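Local coordinates for protein DNA fragmentation factor 40 KDA subunit (Mus musculus, PDB 1V0D) that cuts DNA as the caspase-activated nuclease of apoptosis, driving DNA fragmentation and chromatin condensation, at residues 208-212 with 224-228; 238-242 with 304-308. All coordinates share one frame; numbering follows the deposited sequence.

Contact 1: 208-212 with 224-228; sequences SYFDR and EGWFS
Phe227 reaches out from the short strand 227-228 and drives the end of its ring against the turn at Tyr209 and Phe210. Two backbone oxygens border this ring near its plane: Phe210 O lies 3.4 Å from Phe227 CZ, and Tyr209 O meets the neighbouring CE2. A ring edge directed at carbonyl oxygens in this way presents weakly positive C-H groups to partial negative charge. The ring of Phe210 stands almost upright to that of Phe227, with the planes at 83° and the centroids 5.7 Å apart; its CD1 comes to 3.9 Å from Phe227 CE2. Phe256 touches both rings and completes a small aromatic cluster, while helix 155-175 packs against Phe210.

Arg212 makes the second half of the contact. Its CG is held between the backbone N and the carbonyl carbon (chi1 51°), and from there the chain runs extended to NE, carrying CD to within 3.7 Å of Gly225 N and the guanidinium on to the carbonyl of that same peptide. There Arg212 NH1 donates to Glu224 O at 2.7 Å. The oxygen lies in the guanidinium plane, whereas the donor sits well above the carbonyl plane, and the N-H...O angle of 142° makes the bond a bent one. Gly225 brings its bare backbone alongside the arginine, where a side chain would crowd NH1.

Beyond the two segments, Arg212 NH2 forms a salt bridge with Glu136 and a hydrogen bond to Ile133 O. The buried guanidinium therefore has its charge met by a carboxylate and its N-H groups shared with backbone carbonyls, and this polar grip beside the aromatic cluster ties the 208-212 turn to the approach to strand 227-228.

Contact 2: 238-242 with 304-308; sequences CLSKH and HIACH. With ZN (zinc ion), chain B.
His242 lays one face of its imidazole over the ring of His304 in a face-to-face stack, with centroids 3.7 Å apart and planes tilted by 13°. The overlap is somewhat offset: His242 ND1 comes 3.4 Å from His304 CB, and the opposite face of the His242 ring is covered by Ser240 CB. With CG anti to its carbonyl carbon (chi1 -61°), His242 turns ND1 inward to the zinc ion, which it binds at 2.2 Å. Cys238 SG and Cys307 SG bind the same ion from the two segments, and Cys229 supplies the fourth ligand, giving a site of three cysteines and one histidine that joins parts of the chain far apart in sequence.

Cys307 SG also lies at the rim of the His242 ring, 3.6 Å from CE1 and near the ring plane. The Cys238 thiolate accepts a nearly straight hydrogen bond from His242 N (3.2 Å, 173°), an N-H...S interaction that would probably temper the charge gathered on the sulfur. His304 binds no zinc here, but its ring is fixed in turn: ND1 accepts from Ala306 N at 2.7 Å, close to the ring plane. An alanine in place of His304 is likely to uncover one face of the zinc-binding imidazole and leave Ala306 N without its acceptor.

Glu251 of the second subunit takes a hydrogen bond from His242 NE2, so the zinc ligand is held on its far side by the dimer partner, and Trp259 meets the His304 ring and also touches the His242 side chain. The 238-242 loop lies between strands 227-228 and 243-244, which pair antiparallel, while 304-308 follows strand 300-303, itself antiparallel to 260-263; the zinc thus clasps a loop of one two-stranded sheet to the exit of the other.

Contacts 1 and 2 follow one another along the chain, the first closing before the second opens, and their centres are about 17 Å apart within the same nuclease region. The small sheet of strands 227-228 and 243-244 connects them: contact 1 uses strand 227-228, and the 238-242 loop of contact 2 leads directly into 243-244. They touch where Ser228 CB packs on His242 O, 4.3 Å away. Contact 1 is an aromatic and arginine core without metal, whereas contact 2 is organised by zinc and also carries His308, a ligand of the magnesium ion with Asp262. Contact 2 thus places zinc and magnesium ligands adjacent in sequence, while contact 1 packs the chain leading into the zinc loop.

Contact 1: 208-212 with 224-228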
loop_
_atom_site.group_PDB
_atom_site.type_symbol
_atom_site.label_atom_id
_atom_site.label_comp_id
_atom_site.label_asym_id
_atom_site.label_seq_id
_atom_site.Cartn_x
_atom_site.Cartn_y
_atom_site.Cartn_z
ATOM N N SER A 208 -11.054 -15.022 11.197
ATOM C CA SER A 208 -11.722 -15.971 10.326
ATOM C C SER A 208 -11.995 -15.366 8.945
ATOM O O SER A 208 -12.027 -16.065 7.934
ATOM C CB SER A 208 -13.025 -16.395 10.994
ATOM O OG SER A 208 -13.912 -16.929 10.044
ATOM N N TYR A 209 -12.178 -14.053 8.901
ATOM C CA TYR A 209 -12.447 -13.384 7.638
ATOM C C TYR A 209 -11.422 -13.660 6.543
ATOM O O TYR A 209 -11.784 -13.717 5.375
ATOM C CB TYR A 209 -12.545 -11.863 7.831
ATOM C CG TYR A 209 -13.782 -11.381 8.553
ATOM C CD1 TYR A 209 -14.953 -12.136 8.562
ATOM C CD2 TYR A 209 -13.796 -10.142 9.196
ATOM C CE1 TYR A 209 -16.108 -11.666 9.197
ATOM C CE2 TYR A 209 -14.947 -9.666 9.829
ATOM C CZ TYR A 209 -16.092 -10.433 9.825
ATOM O OH TYR A 209 -17.223 -9.968 10.446
ATOM N N PHE A 210 -10.150 -13.826 6.906
ATOM C CA PHE A 210 -9.112 -14.046 5.893
ATOM C C PHE A 210 -8.702 -15.472 5.616
ATOM O O PHE A 210 -8.006 -15.719 4.635
ATOM C CB PHE A 210 -7.834 -13.272 6.230
ATOM C CG PHE A 210 -7.922 -11.797 5.981
ATOM C CD1 PHE A 210 -9.106 -11.210 5.543
ATOM C CD2 PHE A 210 -6.817 -10.982 6.212
ATOM C CE1 PHE A 210 -9.186 -9.838 5.347
ATOM C CE2 PHE A 210 -6.889 -9.610 6.018
ATOM C CZ PHE A 210 -8.076 -9.037 5.586
ATOM N N ASP A 211 -9.108 -16.422 6.450
ATOM C CA ASP A 211 -8.670 -17.783 6.195
ATOM C C ASP A 211 -9.668 -18.716 5.522
ATOM O O ASP A 211 -10.769 -18.958 6.023
ATOM C CB ASP A 211 -8.082 -18.386 7.489
ATOM C CG ASP A 211 -8.875 -19.554 8.035
ATOM O OD1 ASP A 211 -9.748 -19.323 8.895
ATOM O OD2 ASP A 211 -8.613 -20.705 7.617
ATOM N N ARG A 212 -9.279 -19.201 4.343
ATOM C CA ARG A 212 -10.102 -20.130 3.593
ATOM C C ARG A 212 -10.255 -21.330 4.508
ATOM O O ARG A 212 -9.669 -21.375 5.589
ATOM C CB ARG A 212 -9.403 -20.518 2.285
ATOM C CG ARG A 212 -7.952 -20.992 2.432
ATOM C CD ARG A 212 -7.285 -21.220 1.058
ATOM N NE ARG A 212 -5.956 -21.832 1.166
ATOM C CZ ARG A 212 -5.112 -22.003 0.148
ATOM N NH1 ARG A 212 -5.439 -21.609 -1.079
ATOM N NH2 ARG A 212 -3.938 -22.586 0.354
ATOM N N GLU A 224 -10.647 -21.510 -1.929
ATOM C CA GLU A 224 -9.347 -21.563 -2.602
ATOM C C GLU A 224 -8.498 -20.351 -2.217
ATOM O O GLU A 224 -7.310 -20.286 -2.539
ATOM C CB GLU A 224 -9.508 -21.603 -4.132
ATOM C CG GLU A 224 -10.061 -22.908 -4.685
ATOM C CD GLU A 224 -11.477 -23.206 -4.197
ATOM O OE1 GLU A 224 -12.373 -22.346 -4.406
ATOM O OE2 GLU A 224 -11.698 -24.299 -3.612
ATOM N N GLY A 225 -9.112 -19.390 -1.534
ATOM C CA GLY A 225 -8.382 -18.205 -1.125
ATOM C C GLY A 225 -8.585 -16.968 -1.990
ATOM O O GLY A 225 -7.832 -16.003 -1.851
ATOM N N TRP A 226 -9.588 -16.973 -2.869
ATOM C CA TRP A 226 -9.847 -15.815 -3.730
ATOM C C TRP A 226 -10.760 -14.731 -3.137
ATOM O O TRP A 226 -11.922 -14.997 -2.810
ATOM C CB TRP A 226 -10.443 -16.263 -5.065
ATOM C CG TRP A 226 -9.441 -16.829 -6.016
ATOM C CD1 TRP A 226 -9.152 -18.149 -6.226
ATOM C CD2 TRP A 226 -8.571 -16.087 -6.872
ATOM N NE1 TRP A 226 -8.154 -18.273 -7.162
ATOM C CE2 TRP A 226 -7.778 -17.022 -7.576
ATOM C CE3 TRP A 226 -8.381 -14.719 -7.111
ATOM C CZ2 TRP A 226 -6.806 -16.632 -8.509
ATOM C CZ3 TRP A 226 -7.416 -14.332 -8.035
ATOM C CH2 TRP A 226 -6.641 -15.286 -8.724
ATOM N N PHE A 227 -10.238 -13.508 -3.014
ATOM C CA PHE A 227 -11.015 -12.387 -2.489
ATOM C C PHE A 227 -11.418 -11.463 -3.631
ATOM O O PHE A 227 -10.654 -11.260 -4.575
ATOM C CB PHE A 227 -10.216 -11.576 -1.476
ATOM C CG PHE A 227 -9.789 -12.351 -0.270
ATOM C CD1 PHE A 227 -8.715 -13.239 -0.336
ATOM C CD2 PHE A 227 -10.435 -12.173 0.953
ATOM C CE1 PHE A 227 -8.285 -13.938 0.806
ATOM C CE2 PHE A 227 -10.014 -12.866 2.103
ATOM C CZ PHE A 227 -8.939 -13.748 2.028
ATOM N N SER A 228 -12.626 -10.908 -3.553
ATOM C CA SER A 228 -13.118 -10.000 -4.581
ATOM C C SER A 228 -13.312 -8.628 -3.993
ATOM O O SER A 228 -13.860 -8.482 -2.901
ATOM C CB SER A 228 -14.450 -10.478 -5.143
ATOM O OG SER A 228 -14.270 -11.574 -6.021
#

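Contact 2: 238-242 with 304-308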
loop_
_atom_site.group_PDB
_atom_site.type_symbol
_atom_site.label_atom_id
_atom_site.label_comp_id
_atom_site.label_asym_id
_atom_site.label_seq_id
_atom_site.Cartn_x
_atom_site.Cartn_y
_atom_site.Cartn_z
ATOM N N CYS A 238 -17.474 -3.784 -7.459
ATOM C CA CYS A 238 -16.226 -3.266 -8.026
ATOM C C CYS A 238 -16.298 -3.221 -9.541
ATOM O O CYS A 238 -16.312 -4.255 -10.207
ATOM C CB CYS A 238 -15.038 -4.138 -7.600
ATOM S SG CYS A 238 -13.446 -3.706 -8.378
ATOM N N LEU A 239 -16.330 -2.015 -10.088
ATOM C CA LEU A 239 -16.408 -1.848 -11.533
ATOM C C LEU A 239 -15.196 -2.396 -12.273
ATOM O O LEU A 239 -15.310 -2.794 -13.427
ATOM C CB LEU A 239 -16.600 -0.368 -11.868
ATOM C CG LEU A 239 -17.886 0.201 -11.259
ATOM C CD1 LEU A 239 -17.854 1.734 -11.279
ATOM C CD2 LEU A 239 -19.092 -0.372 -12.015
ATOM N N SER A 240 -14.041 -2.417 -11.615
ATOM C CA SER A 240 -12.821 -2.919 -12.242
ATOM C C SER A 240 -12.716 -4.430 -12.078
ATOM O O SER A 240 -11.968 -5.098 -12.798
ATOM C CB SER A 240 -11.595 -2.248 -11.625
ATOM O OG SER A 240 -11.741 -0.839 -11.611
ATOM N N LYS A 241 -13.481 -4.960 -11.129
ATOM C CA LYS A 241 -13.497 -6.391 -10.840
ATOM C C LYS A 241 -12.165 -6.908 -10.309
ATOM O O LYS A 241 -11.618 -7.889 -10.813
ATOM C CB LYS A 241 -13.899 -7.168 -12.085
ATOM C CG LYS A 241 -15.314 -6.884 -12.514
ATOM C CD LYS A 241 -15.779 -7.910 -13.522
ATOM C CE LYS A 241 -17.223 -7.682 -13.913
ATOM N NZ LYS A 241 -17.645 -8.691 -14.929
ATOM N N HIS A 242 -11.663 -6.238 -9.280
ATOM C CA HIS A 242 -10.404 -6.585 -8.637
ATOM C C HIS A 242 -10.535 -7.860 -7.830
ATOM O O HIS A 242 -11.522 -8.043 -7.118
ATOM C CB HIS A 242 -9.996 -5.485 -7.665
ATOM C CG HIS A 242 -9.783 -4.152 -8.304
ATOM N ND1 HIS A 242 -10.311 -2.993 -7.783
ATOM C CD2 HIS A 242 -9.032 -3.777 -9.365
ATOM C CE1 HIS A 242 -9.893 -1.959 -8.492
ATOM N NE2 HIS A 242 -9.113 -2.408 -9.456
ATOM N N HIS A 304 -9.845 -3.131 -2.783
ATOM C CA HIS A 304 -8.533 -3.034 -3.397
ATOM C C HIS A 304 -8.210 -1.559 -3.176
ATOM O O HIS A 304 -9.111 -0.753 -2.988
ATOM C CB HIS A 304 -8.673 -3.384 -4.880
ATOM C CG HIS A 304 -7.496 -3.013 -5.729
ATOM N ND1 HIS A 304 -7.186 -1.703 -6.039
ATOM C CD2 HIS A 304 -6.633 -3.783 -6.431
ATOM C CE1 HIS A 304 -6.189 -1.685 -6.905
ATOM N NE2 HIS A 304 -5.836 -2.933 -7.161
ATOM N N ILE A 305 -6.939 -1.197 -3.181
ATOM C CA ILE A 305 -6.572 0.189 -2.912
ATOM C C ILE A 305 -7.187 1.233 -3.856
ATOM O O ILE A 305 -7.416 2.378 -3.457
ATOM C CB ILE A 305 -5.028 0.348 -2.887
ATOM C CG1 ILE A 305 -4.668 1.761 -2.436
ATOM C CG2 ILE A 305 -4.439 0.011 -4.258
ATOM C CD1 ILE A 305 -3.200 1.996 -2.308
ATOM N N ALA A 306 -7.467 0.840 -5.093
ATOM C CA ALA A 306 -8.044 1.769 -6.064
ATOM C C ALA A 306 -9.535 2.044 -5.792
ATOM O O ALA A 306 -10.140 2.939 -6.395
ATOM C CB ALA A 306 -7.859 1.221 -7.486
ATOM N N CYS A 307 -10.115 1.259 -4.890
ATOM C CA CYS A 307 -11.518 1.401 -4.532
ATOM C C CYS A 307 -11.639 1.790 -3.079
ATOM O O CYS A 307 -12.637 1.485 -2.439
ATOM C CB CYS A 307 -12.280 0.091 -4.760
ATOM S SG CYS A 307 -12.439 -0.356 -6.483
ATOM N N HIS A 308 -10.606 2.425 -2.542
ATOM C CA HIS A 308 -10.654 2.879 -1.165
ATOM C C HIS A 308 -10.718 4.384 -1.242
ATOM O O HIS A 308 -9.686 5.044 -1.297
ATOM C CB HIS A 308 -9.405 2.480 -0.383
ATOM C CG HIS A 308 -9.474 2.824 1.076
ATOM N ND1 HIS A 308 -8.383 2.742 1.914
ATOM C CD2 HIS A 308 -10.515 3.202 1.857
ATOM C CE1 HIS A 308 -8.749 3.051 3.146
ATOM N NE2 HIS A 308 -10.038 3.333 3.140
HETATM ZN ZN ZN B . -12.235 -2.547 -6.756
#